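Local structure of cerato-platanin-like protein (Moniliophthora perniciosa, 3SUL) at residues Cys60-Gln65 with Ala112-Lys117; Gly40-Tyr45 with His76-Asp81; Val46-Thr51 with Asp81-Gly86. The protein is of unknown function, a secreted fungal protein of the cerato-platanin family with a double-psi beta-barrel fold. All coordinates share one frame; numbering follows the deposited sequence.

Interactions 1, 2 and 3 involve strands of one mixed sheet of the double-psi beta barrel and loops flanking them. Following the chain, Gly40-Tyr45 leads into strand 45-49 and Val46-Thr51; Cys60-Gln65 then enters strand 63-68. Strand 73-80 next meets Gly40-Tyr45 in interaction 2, closing a 30-residue excursion, and runs through the shared Asp81 into the loop that returns to Val46-Thr51 in interaction 3; backbone bonds of Gly47 with Val78 and Val80 also join these two. Strand 107-115 comes last and closes on Cys60-Gln65 in interaction 1, so all three closures cross and none is nested. Tyr64 N bonds to Val77 O between interactions 1 and 2, and Tyr64 OH to Thr51 OG1 between 1 and 3.

Interaction 1: residues Cys60-Gln65 with Ala112-Lys117; sequences CGTCYQ and ATLVDK
Tyr64 and Leu114 face each other as a non-hydrogen-bonded antiparallel pair where strand 63-68 meets strand 107-115 in the double-psi beta barrel. Backbone hydrogen bonds hold the two strands together. Gln65 N reaches Thr113 O at 2.7 Å and Thr113 N returns to Gln65 O, the reciprocal pattern of a hydrogen-bonded antiparallel pair. Two residues along, beyond the Tyr64-Leu114 pair, Val115 N gives a nearly straight bond to Cys63 O, 2.9 Å long. Past this point a water takes over the bridging: it accepts from Cys63 N and donates to Val115 O.

Apolar contacts divide between the faces of the sheet. On the Tyr64 side, Leu114 CD1 lies over the phenol face in a CH-pi contact, 4.2 Å from the ring centroid and 26° off its normal. The same methyl meets Thr62 CB at 3.7 Å, so this one branch of the leucine spans two residues of the facing segment. The ring also stacks edge-to-face with Phe87, and its hydroxyl is hydrogen-bonded to Thr51.

Cys63, Gln65 and Val115 meet on the other face. Val115 CG1 packs on Gln65 CB, the two side chains crossing at about a right angle. Set anti to the backbone N (chi1 177°), Cys63 SG, which is disulfide-bonded to Cys120, comes to 3.5 Å from Val115 CG2.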
ATOM      1  N   CYS A  60      -3.033   3.034 -10.060  1.00 20.43           N
ATOM      2  CA  CYS A  60      -1.766   2.335  -9.800  1.00 17.90           C
ATOM      3  C   CYS A  60      -0.715   3.374  -9.464  1.00 16.28           C
ATOM      4  O   CYS A  60      -0.557   4.394 -10.162  1.00 17.31           O
ATOM      5  CB  CYS A  60      -1.270   1.639 -11.072  1.00 19.59           C
ATOM      6  SG  CYS A  60      -2.009   0.040 -11.149  1.00 20.67           S
ATOM      7  N   GLY A  61       0.053   3.110  -8.396  1.00 15.12           N
ATOM      8  CA  GLY A  61       1.052   4.099  -8.079  1.00 16.14           C
ATOM      9  C   GLY A  61       0.552   5.338  -7.373  1.00 15.86           C
ATOM     10  O   GLY A  61       1.290   6.322  -7.269  1.00 17.38           O
ATOM     11  N   THR A  62      -0.672   5.317  -6.920  1.00 16.60           N
ATOM     12  CA  THR A  62      -1.134   6.472  -6.130  1.00 15.57           C
ATOM     13  C   THR A  62      -0.713   6.310  -4.705  1.00 15.62           C
ATOM     14  O   THR A  62      -0.471   5.233  -4.207  1.00 15.26           O
ATOM     15  CB  THR A  62      -2.667   6.612  -6.200  1.00 17.39           C
ATOM     16  OG1 THR A  62      -3.292   5.342  -6.004  1.00 19.48           O
ATOM     17  CG2 THR A  62      -2.957   7.149  -7.515  1.00 16.96           C
ATOM     18  N   CYS A  63      -0.729   7.417  -4.031  1.00 12.67           N
ATOM     19  CA  CYS A  63      -0.177   7.502  -2.679  1.00 14.27           C
ATOM     20  C   CYS A  63      -1.301   7.825  -1.648  1.00 14.55           C
ATOM     21  O   CYS A  63      -2.063   8.782  -1.826  1.00 15.19           O
ATOM     22  CB  CYS A  63       0.864   8.550  -2.734  1.00 13.95           C
ATOM     23  SG  CYS A  63       1.658   8.923  -1.136  1.00 15.13           S
ATOM     24  N   TYR A  64      -1.340   7.057  -0.586  1.00 12.79           N
ATOM     25  CA  TYR A  64      -2.365   7.266   0.424  1.00 14.74           C
ATOM     26  C   TYR A  64      -1.710   7.592   1.731  1.00 12.88           C
ATOM     27  O   TYR A  64      -0.710   6.948   2.137  1.00 14.45           O
ATOM     28  CB  TYR A  64      -3.250   6.050   0.616  1.00 16.61           C
ATOM     29  CG  TYR A  64      -3.977   5.819  -0.664  1.00 22.63           C
ATOM     30  CD1 TYR A  64      -5.288   6.341  -0.898  1.00 28.60           C
ATOM     31  CD2 TYR A  64      -3.335   5.136  -1.678  1.00 29.34           C
ATOM     32  CE1 TYR A  64      -5.920   6.130  -2.136  1.00 28.53           C
ATOM     33  CE2 TYR A  64      -3.946   4.935  -2.886  1.00 30.69           C
ATOM     34  CZ  TYR A  64      -5.228   5.415  -3.124  1.00 31.81           C
ATOM     35  OH  TYR A  64      -5.749   5.144  -4.403  1.00 33.99           O
ATOM     36  N   GLN A  65      -2.222   8.637   2.351  1.00 13.25           N
ATOM     37  CA  GLN A  65      -1.750   8.918   3.676  1.00 14.83           C
ATOM     38  C   GLN A  65      -2.786   8.243   4.542  1.00 15.20           C
ATOM     39  O   GLN A  65      -3.983   8.558   4.446  1.00 17.58           O
ATOM     40  CB  GLN A  65      -1.679  10.429   3.784  1.00 15.99           C
ATOM     41  CG  GLN A  65      -1.417  10.898   5.128  1.00 19.36           C
ATOM     42  CD  GLN A  65      -1.940  12.332   5.318  1.00 22.37           C
ATOM     43  OE1 GLN A  65      -1.406  13.255   4.748  1.00 26.36           O
ATOM     44  NE2 GLN A  65      -3.022  12.485   6.078  1.00 27.92           N
ATOM     45  N   ALA A 112      -7.910   7.092   5.544  1.00 22.73           N
ATOM     46  CA  ALA A 112      -6.952   7.290   4.456  1.00 23.68           C
ATOM     47  C   ALA A 112      -7.358   8.380   3.501  1.00 25.08           C
ATOM     48  O   ALA A 112      -8.558   8.560   3.261  1.00 27.04           O
ATOM     49  CB  ALA A 112      -6.733   6.013   3.663  1.00 23.35           C
ATOM     50  N   THR A 113      -6.359   9.065   2.933  1.00 22.02           N
ATOM     51  CA  THR A 113      -6.465  10.211   2.061  1.00 21.65           C
ATOM     52  C   THR A 113      -5.488  10.115   0.934  1.00 21.20           C
ATOM     53  O   THR A 113      -4.302   9.933   1.134  1.00 21.61           O
ATOM     54  CB  THR A 113      -6.218  11.547   2.849  1.00 20.95           C
ATOM     55  OG1 THR A 113      -7.296  11.670   3.755  1.00 25.18           O
ATOM     56  CG2 THR A 113      -6.109  12.805   1.917  1.00 23.21           C
ATOM     57  N   LEU A 114      -5.996  10.259  -0.284  1.00 20.31           N
ATOM     58  CA  LEU A 114      -5.147  10.319  -1.448  1.00 19.24           C
ATOM     59  C   LEU A 114      -4.369  11.611  -1.415  1.00 20.90           C
ATOM     60  O   LEU A 114      -4.942  12.670  -1.160  1.00 22.51           O
ATOM     61  CB  LEU A 114      -6.032  10.307  -2.744  1.00 20.16           C
ATOM     62  CG  LEU A 114      -5.274  10.386  -4.057  1.00 23.42           C
ATOM     63  CD1 LEU A 114      -4.599   9.076  -4.236  1.00 21.40           C
ATOM     64  CD2 LEU A 114      -6.263  10.617  -5.270  1.00 25.00           C
ATOM     65  N   VAL A 115      -3.052  11.539  -1.625  1.00 18.32           N
ATOM     66  CA  VAL A 115      -2.185  12.693  -1.552  1.00 17.59           C
ATOM     67  C   VAL A 115      -1.231  12.618  -2.712  1.00 17.79           C
ATOM     68  O   VAL A 115      -1.149  11.580  -3.399  1.00 19.29           O
ATOM     69  CB  VAL A 115      -1.444  12.756  -0.161  1.00 15.56           C
ATOM     70  CG1 VAL A 115      -2.475  12.796   0.982  1.00 15.80           C
ATOM     71  CG2 VAL A 115      -0.445  11.553  -0.036  1.00 14.58           C
ATOM     72  N   ASP A 116      -0.513  13.689  -2.960  1.00 19.44           N
ATOM     73  CA  ASP A 116       0.461  13.766  -4.003  1.00 20.80           C
ATOM     74  C   ASP A 116       1.406  12.613  -3.902  1.00 21.41           C
ATOM     75  O   ASP A 116       1.791  12.212  -2.823  1.00 19.66           O
ATOM     76  CB  ASP A 116       1.229  15.034  -3.883  1.00 22.67           C
ATOM     77  CG  ASP A 116       0.474  16.206  -4.459  1.00 29.77           C
ATOM     78  OD1 ASP A 116      -0.776  16.202  -4.397  1.00 36.83           O
ATOM     79  OD2 ASP A 116       1.143  17.111  -5.018  1.00 39.12           O
ATOM     80  N   LYS A 117       1.734  12.072  -5.055  1.00 19.64           N
ATOM     81  CA  LYS A 117       2.689  10.969  -5.182  1.00 20.58           C
ATOM     82  C   LYS A 117       3.966  11.256  -4.390  1.00 18.89           C
ATOM     83  O   LYS A 117       4.615  10.316  -3.927  1.00 17.49           O
ATOM     84  CB  LYS A 117       3.055  10.953  -6.654  1.00 21.37           C
ATOM     85  CG  LYS A 117       3.576   9.777  -7.218  1.00 27.36           C
ATOM     86  CD  LYS A 117       3.791   9.977  -8.756  1.00 32.31           C
ATOM     87  CE  LYS A 117       4.518  11.256  -9.260  1.00 35.39           C
ATOM     88  NZ  LYS A 117       5.526  10.841 -10.289  1.00 38.05           N
TER
HETATM   89  O   HOH W   1      -1.350   9.813  -5.286  1.00 21.10           O

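Interaction 2: residues Gly40-Tyr45 with His76-Asp81; sequences GSVPSY and HVVGVD
Entry of the chain into strand 45-49 of the double-psi beta barrel takes place here, where the loop segment Gly40-Tyr45 comes down onto strand 73-80. Tyr45 O accepts the strand's Val78 N at 2.8 Å, with an N-H...O angle of 164°. The same oxygen also receives Ser44 OG, 2.9 Å away, so two donors grip this carbonyl. The serine reaches it with OG anti to its own backbone N (chi1 -177°), a setting that also brings the hydroxyl oxygen to 3.6 Å from Val78 CG2. A water completes the polar bridge, accepting from Tyr45 N and donating to His76 O, and so links the two backbones just before their direct bond.

Among the apolar contacts, Val78 CG2 is the branch that does the touching, meeting Ser44 CB and, at 4.1 Å, Val42 CG1; the two valine side chains approach at an oblique angle. Val42 comes to this position just ahead of an inverse gamma turn centred on Pro43. One residue earlier on the strand, Val77 CG2 packs beside Tyr45 CB rather than against the ring.

The Tyr45 ring turns toward helix 91-98, where it touches Arg92 and Ala93 and its hydroxyl is hydrogen-bonded to Asp96. Tyr45 thus touches both helix 91-98 and strand 73-80. On the strand side, His76 O sits at the edge of the ring, near its plane, 3.6 Å from Tyr45 CD2.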
ATOM      1  N   GLY A  40      10.627  -3.497  -3.153  1.00 15.52           N
ATOM      2  CA  GLY A  40      11.655  -2.829  -2.384  1.00 14.37           C
ATOM      3  C   GLY A  40      12.308  -1.647  -3.074  1.00 14.58           C
ATOM      4  O   GLY A  40      12.928  -0.829  -2.405  1.00 13.95           O
ATOM      5  N   SER A  41      12.139  -1.474  -4.380  1.00 12.89           N
ATOM      6  CA  SER A  41      12.656  -0.352  -5.039  1.00 14.25           C
ATOM      7  C   SER A  41      11.802   0.888  -4.860  1.00 13.00           C
ATOM      8  O   SER A  41      12.184   1.936  -5.280  1.00 11.39           O
ATOM      9  CB  SER A  41      12.933  -0.619  -6.536  1.00 15.00           C
ATOM     10  OG  SER A  41      11.659  -0.911  -7.122  1.00 15.34           O
ATOM     11  N   VAL A  42      10.647   0.747  -4.247  1.00 13.51           N
ATOM     12  CA  VAL A  42       9.783   1.917  -4.012  1.00 11.94           C
ATOM     13  C   VAL A  42      10.102   2.417  -2.637  1.00 11.43           C
ATOM     14  O   VAL A  42      10.017   1.644  -1.689  1.00 12.33           O
ATOM     15  CB  VAL A  42       8.299   1.554  -4.093  1.00 12.79           C
ATOM     16  CG1 VAL A  42       7.399   2.766  -3.815  1.00 11.60           C
ATOM     17  CG2 VAL A  42       8.000   0.894  -5.395  1.00 14.43           C
ATOM     18  N   PRO A  43      10.282   3.734  -2.506  1.00 12.12           N
ATOM     19  CA  PRO A  43      10.700   4.314  -1.235  1.00 12.77           C
ATOM     20  C   PRO A  43       9.510   4.618  -0.316  1.00 12.35           C
ATOM     21  O   PRO A  43       9.345   5.701   0.235  1.00 13.24           O
ATOM     22  CB  PRO A  43      11.508   5.516  -1.684  1.00 12.17           C
ATOM     23  CG  PRO A  43      10.779   5.996  -2.924  1.00 14.03           C
ATOM     24  CD  PRO A  43      10.465   4.671  -3.602  1.00 12.30           C
ATOM     25  N   SER A  44       8.627   3.629  -0.235  1.00 13.17           N
ATOM     26  CA  SER A  44       7.428   3.765   0.504  1.00 13.79           C
ATOM     27  C   SER A  44       6.952   2.378   0.791  1.00 14.22           C
ATOM     28  O   SER A  44       7.248   1.437   0.061  1.00 15.52           O
ATOM     29  CB  SER A  44       6.378   4.479  -0.359  1.00 14.52           C
ATOM     30  OG  SER A  44       5.211   4.692   0.367  1.00 13.49           O
ATOM     31  N   TYR A  45       6.084   2.248   1.780  1.00 15.29           N
ATOM     32  CA  TYR A  45       5.313   1.061   1.903  1.00 15.05           C
ATOM     33  C   TYR A  45       4.465   0.989   0.654  1.00 16.76           C
ATOM     34  O   TYR A  45       4.030   2.003   0.093  1.00 16.58           O
ATOM     35  CB  TYR A  45       4.342   1.129   3.092  1.00 16.66           C
ATOM     36  CG  TYR A  45       5.000   1.248   4.439  1.00 19.48           C
ATOM     37  CD1 TYR A  45       5.880   0.257   4.887  1.00 21.36           C
ATOM     38  CD2 TYR A  45       4.679   2.287   5.305  1.00 18.55           C
ATOM     39  CE1 TYR A  45       6.485   0.356   6.140  1.00 20.04           C
ATOM     40  CE2 TYR A  45       5.293   2.412   6.580  1.00 18.66           C
ATOM     41  CZ  TYR A  45       6.185   1.393   6.975  1.00 20.43           C
ATOM     42  OH  TYR A  45       6.734   1.472   8.217  1.00 23.09           O
ATOM     43  N   HIS A  76       2.420   6.388   4.810  1.00 14.47           N
ATOM     44  CA  HIS A  76       2.118   6.542   3.404  1.00 13.39           C
ATOM     45  C   HIS A  76       2.243   5.214   2.688  1.00 15.38           C
ATOM     46  O   HIS A  76       3.187   4.454   2.883  1.00 15.32           O
ATOM     47  CB  HIS A  76       3.013   7.582   2.802  1.00 14.49           C
ATOM     48  CG  HIS A  76       2.712   8.956   3.302  1.00 16.71           C
ATOM     49  ND1 HIS A  76       3.271   9.473   4.458  1.00 17.42           N
ATOM     50  CD2 HIS A  76       1.909   9.927   2.798  1.00 21.73           C
ATOM     51  CE1 HIS A  76       2.815  10.707   4.635  1.00 19.55           C
ATOM     52  NE2 HIS A  76       1.976  11.000   3.649  1.00 20.28           N
ATOM     53  N   VAL A  77       1.248   4.888   1.914  1.00 14.17           N
ATOM     54  CA  VAL A  77       1.237   3.640   1.162  1.00 15.35           C
ATOM     55  C   VAL A  77       1.020   3.935  -0.304  1.00 13.58           C
ATOM     56  O   VAL A  77       0.155   4.731  -0.684  1.00 14.00           O
ATOM     57  CB  VAL A  77       0.152   2.677   1.764  1.00 15.39           C
ATOM     58  CG1 VAL A  77       0.050   1.417   0.903  1.00 18.60           C
ATOM     59  CG2 VAL A  77       0.565   2.354   3.223  1.00 15.83           C
ATOM     60  N   VAL A  78       1.796   3.259  -1.153  1.00 13.52           N
ATOM     61  CA  VAL A  78       1.612   3.369  -2.599  1.00 11.67           C
ATOM     62  C   VAL A  78       0.759   2.189  -2.988  1.00 13.12           C
ATOM     63  O   VAL A  78       1.085   1.020  -2.669  1.00 14.14           O
ATOM     64  CB  VAL A  78       2.903   3.264  -3.343  1.00 13.62           C
ATOM     65  CG1 VAL A  78       2.649   3.324  -4.883  1.00 11.33           C
ATOM     66  CG2 VAL A  78       3.728   4.434  -2.943  1.00 11.81           C
ATOM     67  N   GLY A  79      -0.326   2.514  -3.660  1.00 12.64           N
ATOM     68  CA  GLY A  79      -1.305   1.455  -4.103  1.00 14.14           C
ATOM     69  C   GLY A  79      -0.666   0.773  -5.315  1.00 14.12           C
ATOM     70  O   GLY A  79      -0.263   1.426  -6.269  1.00 15.70           O
ATOM     71  N   VAL A  80      -0.521  -0.562  -5.254  1.00 14.60           N
ATOM     72  CA  VAL A  80       0.136  -1.237  -6.369  1.00 16.10           C
ATOM     73  C   VAL A  80      -0.620  -2.482  -6.750  1.00 16.86           C
ATOM     74  O   VAL A  80      -0.204  -3.164  -7.660  1.00 16.04           O
ATOM     75  CB  VAL A  80       1.576  -1.654  -6.032  1.00 13.98           C
ATOM     76  CG1 VAL A  80       2.394  -0.447  -5.619  1.00 14.81           C
ATOM     77  CG2 VAL A  80       1.613  -2.674  -4.902  1.00 14.74           C
ATOM     78  N   ASP A  81      -1.675  -2.814  -6.006  1.00 17.89           N
ATOM     79  CA  ASP A  81      -2.391  -4.042  -6.327  1.00 17.52           C
ATOM     80  C   ASP A  81      -3.876  -3.911  -5.950  1.00 19.65           C
ATOM     81  O   ASP A  81      -4.290  -3.015  -5.264  1.00 19.24           O
ATOM     82  CB  ASP A  81      -1.749  -5.273  -5.665  1.00 17.62           C
ATOM     83  CG  ASP A  81      -2.113  -6.558  -6.401  1.00 19.15           C
ATOM     84  OD1 ASP A  81      -2.717  -6.438  -7.499  1.00 16.72           O
ATOM     85  OD2 ASP A  81      -1.792  -7.619  -5.879  1.00 21.65           O
TER
HETATM   86  O   HOH W   2       5.899   4.832   3.381  1.00 15.15           O

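Interaction 3: residues Val46-Thr51 with Asp81-Gly86; sequences VGAVDT and DVAGNG
The Asp50 carboxylate is the flat group that grips the opposite segment: Gly86 N approaches Asp50 OD2 from above the carboxylate plane, 52° out of it, in a 2.7 Å hydrogen bond. The loop Asp81-Gly86, between strands 73-80 and 87-89 of the double-psi beta barrel, here runs alongside strand 45-49. A chi1 of 60° sets Asp50 CG between the backbone N and the carbonyl carbon, turning OD2 to Gly86, whose oxygen accepts a weak bond from Asp50 N. With an alanine in place of Asp50, Gly86 N would probably lose its carboxylate partner, and the end of the loop would be held to this position mainly by the weak backbone bond to Gly86 O.

Toward the start of the loop the pairing is parallel. Val49 N donates to Asp81 O at 3.0 Å, and Val49 O takes Ala83 N at 3.2 Å, the donor lying far above the carbonyl plane. Gly47 O receives a longer, weak bond from Asp81 N. Asp81 turns its own carboxylate to Ala23 N and, weakly, to Val82 N. The CA atoms of Ala48 and Asp81 are 4.2 Å apart, and the methyl carbon Ala48 CB lies 3.7 Å from Ala83 CB.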
ATOM      1  N   VAL A  46       4.220  -0.228   0.245  1.00 15.50           N
ATOM      2  CA  VAL A  46       3.313  -0.528  -0.865  1.00 15.27           C
ATOM      3  C   VAL A  46       2.242  -1.480  -0.405  1.00 17.06           C
ATOM      4  O   VAL A  46       2.390  -2.248   0.553  1.00 19.24           O
ATOM      5  CB  VAL A  46       4.016  -1.146  -2.079  1.00 16.49           C
ATOM      6  CG1 VAL A  46       5.068  -0.186  -2.626  1.00 14.87           C
ATOM      7  CG2 VAL A  46       4.685  -2.541  -1.650  1.00 17.72           C
ATOM      8  N   GLY A  47       1.169  -1.431  -1.114  1.00 15.13           N
ATOM      9  CA  GLY A  47      -0.017  -2.102  -0.636  1.00 18.96           C
ATOM     10  C   GLY A  47      -1.011  -2.270  -1.731  1.00 16.55           C
ATOM     11  O   GLY A  47      -1.005  -1.618  -2.812  1.00 18.02           O
ATOM     12  N   ALA A  48      -1.975  -3.161  -1.453  1.00 18.48           N
ATOM     13  CA  ALA A  48      -3.115  -3.196  -2.281  1.00 19.89           C
ATOM     14  C   ALA A  48      -4.176  -2.251  -1.699  1.00 20.59           C
ATOM     15  O   ALA A  48      -4.290  -2.048  -0.465  1.00 20.21           O
ATOM     16  CB  ALA A  48      -3.689  -4.638  -2.433  1.00 21.35           C
ATOM     17  N   VAL A  49      -4.913  -1.692  -2.617  1.00 18.69           N
ATOM     18  CA  VAL A  49      -6.000  -0.771  -2.285  1.00 20.72           C
ATOM     19  C   VAL A  49      -7.203  -1.033  -3.125  1.00 21.34           C
ATOM     20  O   VAL A  49      -7.125  -1.400  -4.299  1.00 21.31           O
ATOM     21  CB  VAL A  49      -5.549   0.723  -2.378  1.00 20.58           C
ATOM     22  CG1 VAL A  49      -5.175   1.115  -3.770  1.00 18.02           C
ATOM     23  CG2 VAL A  49      -6.614   1.676  -1.862  1.00 20.49           C
ATOM     24  N   ASP A  50      -8.372  -0.827  -2.530  1.00 23.71           N
ATOM     25  CA  ASP A  50      -9.564  -1.180  -3.278  1.00 27.19           C
ATOM     26  C   ASP A  50      -9.899  -0.204  -4.399  1.00 26.40           C
ATOM     27  O   ASP A  50     -10.828  -0.429  -5.164  1.00 28.71           O
ATOM     28  CB  ASP A  50     -10.739  -1.456  -2.334  1.00 27.17           C
ATOM     29  CG  ASP A  50     -11.101  -0.253  -1.449  1.00 31.33           C
ATOM     30  OD1 ASP A  50     -10.766   0.912  -1.800  1.00 29.93           O
ATOM     31  OD2 ASP A  50     -11.780  -0.544  -0.422  1.00 29.53           O
ATOM     32  N   THR A  51      -9.132   0.876  -4.522  1.00 25.62           N
ATOM     33  CA  THR A  51      -9.240   1.807  -5.671  1.00 22.25           C
ATOM     34  C   THR A  51      -8.604   1.245  -6.961  1.00 23.05           C
ATOM     35  O   THR A  51      -8.789   1.774  -8.059  1.00 20.69           O
ATOM     36  CB  THR A  51      -8.518   3.156  -5.407  1.00 24.84           C
ATOM     37  OG1 THR A  51      -7.201   2.892  -4.911  1.00 22.73           O
ATOM     38  CG2 THR A  51      -9.211   3.951  -4.369  1.00 23.20           C
ATOM     39  N   ASP A  81      -1.675  -2.814  -6.006  1.00 17.89           N
ATOM     40  CA  ASP A  81      -2.391  -4.042  -6.327  1.00 17.52           C
ATOM     41  C   ASP A  81      -3.876  -3.911  -5.950  1.00 19.65           C
ATOM     42  O   ASP A  81      -4.290  -3.015  -5.264  1.00 19.24           O
ATOM     43  CB  ASP A  81      -1.749  -5.273  -5.665  1.00 17.62           C
ATOM     44  CG  ASP A  81      -2.113  -6.558  -6.401  1.00 19.15           C
ATOM     45  OD1 ASP A  81      -2.717  -6.438  -7.499  1.00 16.72           O
ATOM     46  OD2 ASP A  81      -1.792  -7.619  -5.879  1.00 21.65           O
ATOM     47  N   VAL A  82      -4.662  -4.850  -6.412  1.00 20.72           N
ATOM     48  CA  VAL A  82      -6.094  -4.876  -6.126  1.00 22.09           C
ATOM     49  C   VAL A  82      -6.301  -5.337  -4.693  1.00 22.14           C
ATOM     50  O   VAL A  82      -5.751  -6.365  -4.247  1.00 23.77           O
ATOM     51  CB  VAL A  82      -6.759  -5.859  -7.116  1.00 21.15           C
ATOM     52  CG1 VAL A  82      -8.306  -5.984  -6.810  1.00 23.82           C
ATOM     53  CG2 VAL A  82      -6.565  -5.370  -8.510  1.00 18.36           C
ATOM     54  N   ALA A  83      -7.074  -4.556  -3.913  1.00 24.72           N
ATOM     55  CA  ALA A  83      -7.578  -5.108  -2.640  1.00 25.30           C
ATOM     56  C   ALA A  83      -9.073  -5.176  -2.798  1.00 26.62           C
ATOM     57  O   ALA A  83      -9.651  -4.363  -3.528  1.00 25.74           O
ATOM     58  CB  ALA A  83      -7.214  -4.280  -1.436  1.00 25.03           C
ATOM     59  N   GLY A  84      -9.666  -6.180  -2.157  1.00 28.29           N
ATOM     60  CA  GLY A  84     -11.129  -6.303  -2.126  1.00 31.02           C
ATOM     61  C   GLY A  84     -11.731  -5.208  -1.275  1.00 31.78           C
ATOM     62  O   GLY A  84     -12.666  -4.484  -1.680  1.00 33.64           O
ATOM     63  N   ASN A  85     -11.153  -5.058  -0.090  1.00 32.40           N
ATOM     64  CA  ASN A  85     -11.693  -4.107   0.836  1.00 31.80           C
ATOM     65  C   ASN A  85     -10.599  -3.389   1.597  1.00 30.09           C
ATOM     66  O   ASN A  85      -9.773  -3.997   2.366  1.00 29.47           O
ATOM     67  CB  ASN A  85     -12.728  -4.798   1.768  1.00 33.10           C
ATOM     68  CG  ASN A  85     -13.436  -3.822   2.671  1.00 35.18           C
ATOM     69  OD1 ASN A  85     -13.909  -2.778   2.225  1.00 39.94           O
ATOM     70  ND2 ASN A  85     -13.511  -4.158   3.958  1.00 40.77           N
ATOM     71  N   GLY A  86     -10.577  -2.097   1.358  1.00 27.89           N
ATOM     72  CA  GLY A  86      -9.705  -1.217   2.131  1.00 26.21           C
ATOM     73  C   GLY A  86      -8.279  -1.354   1.611  1.00 23.66           C
ATOM     74  O   GLY A  86      -8.045  -1.264   0.437  1.00 24.45           O
TER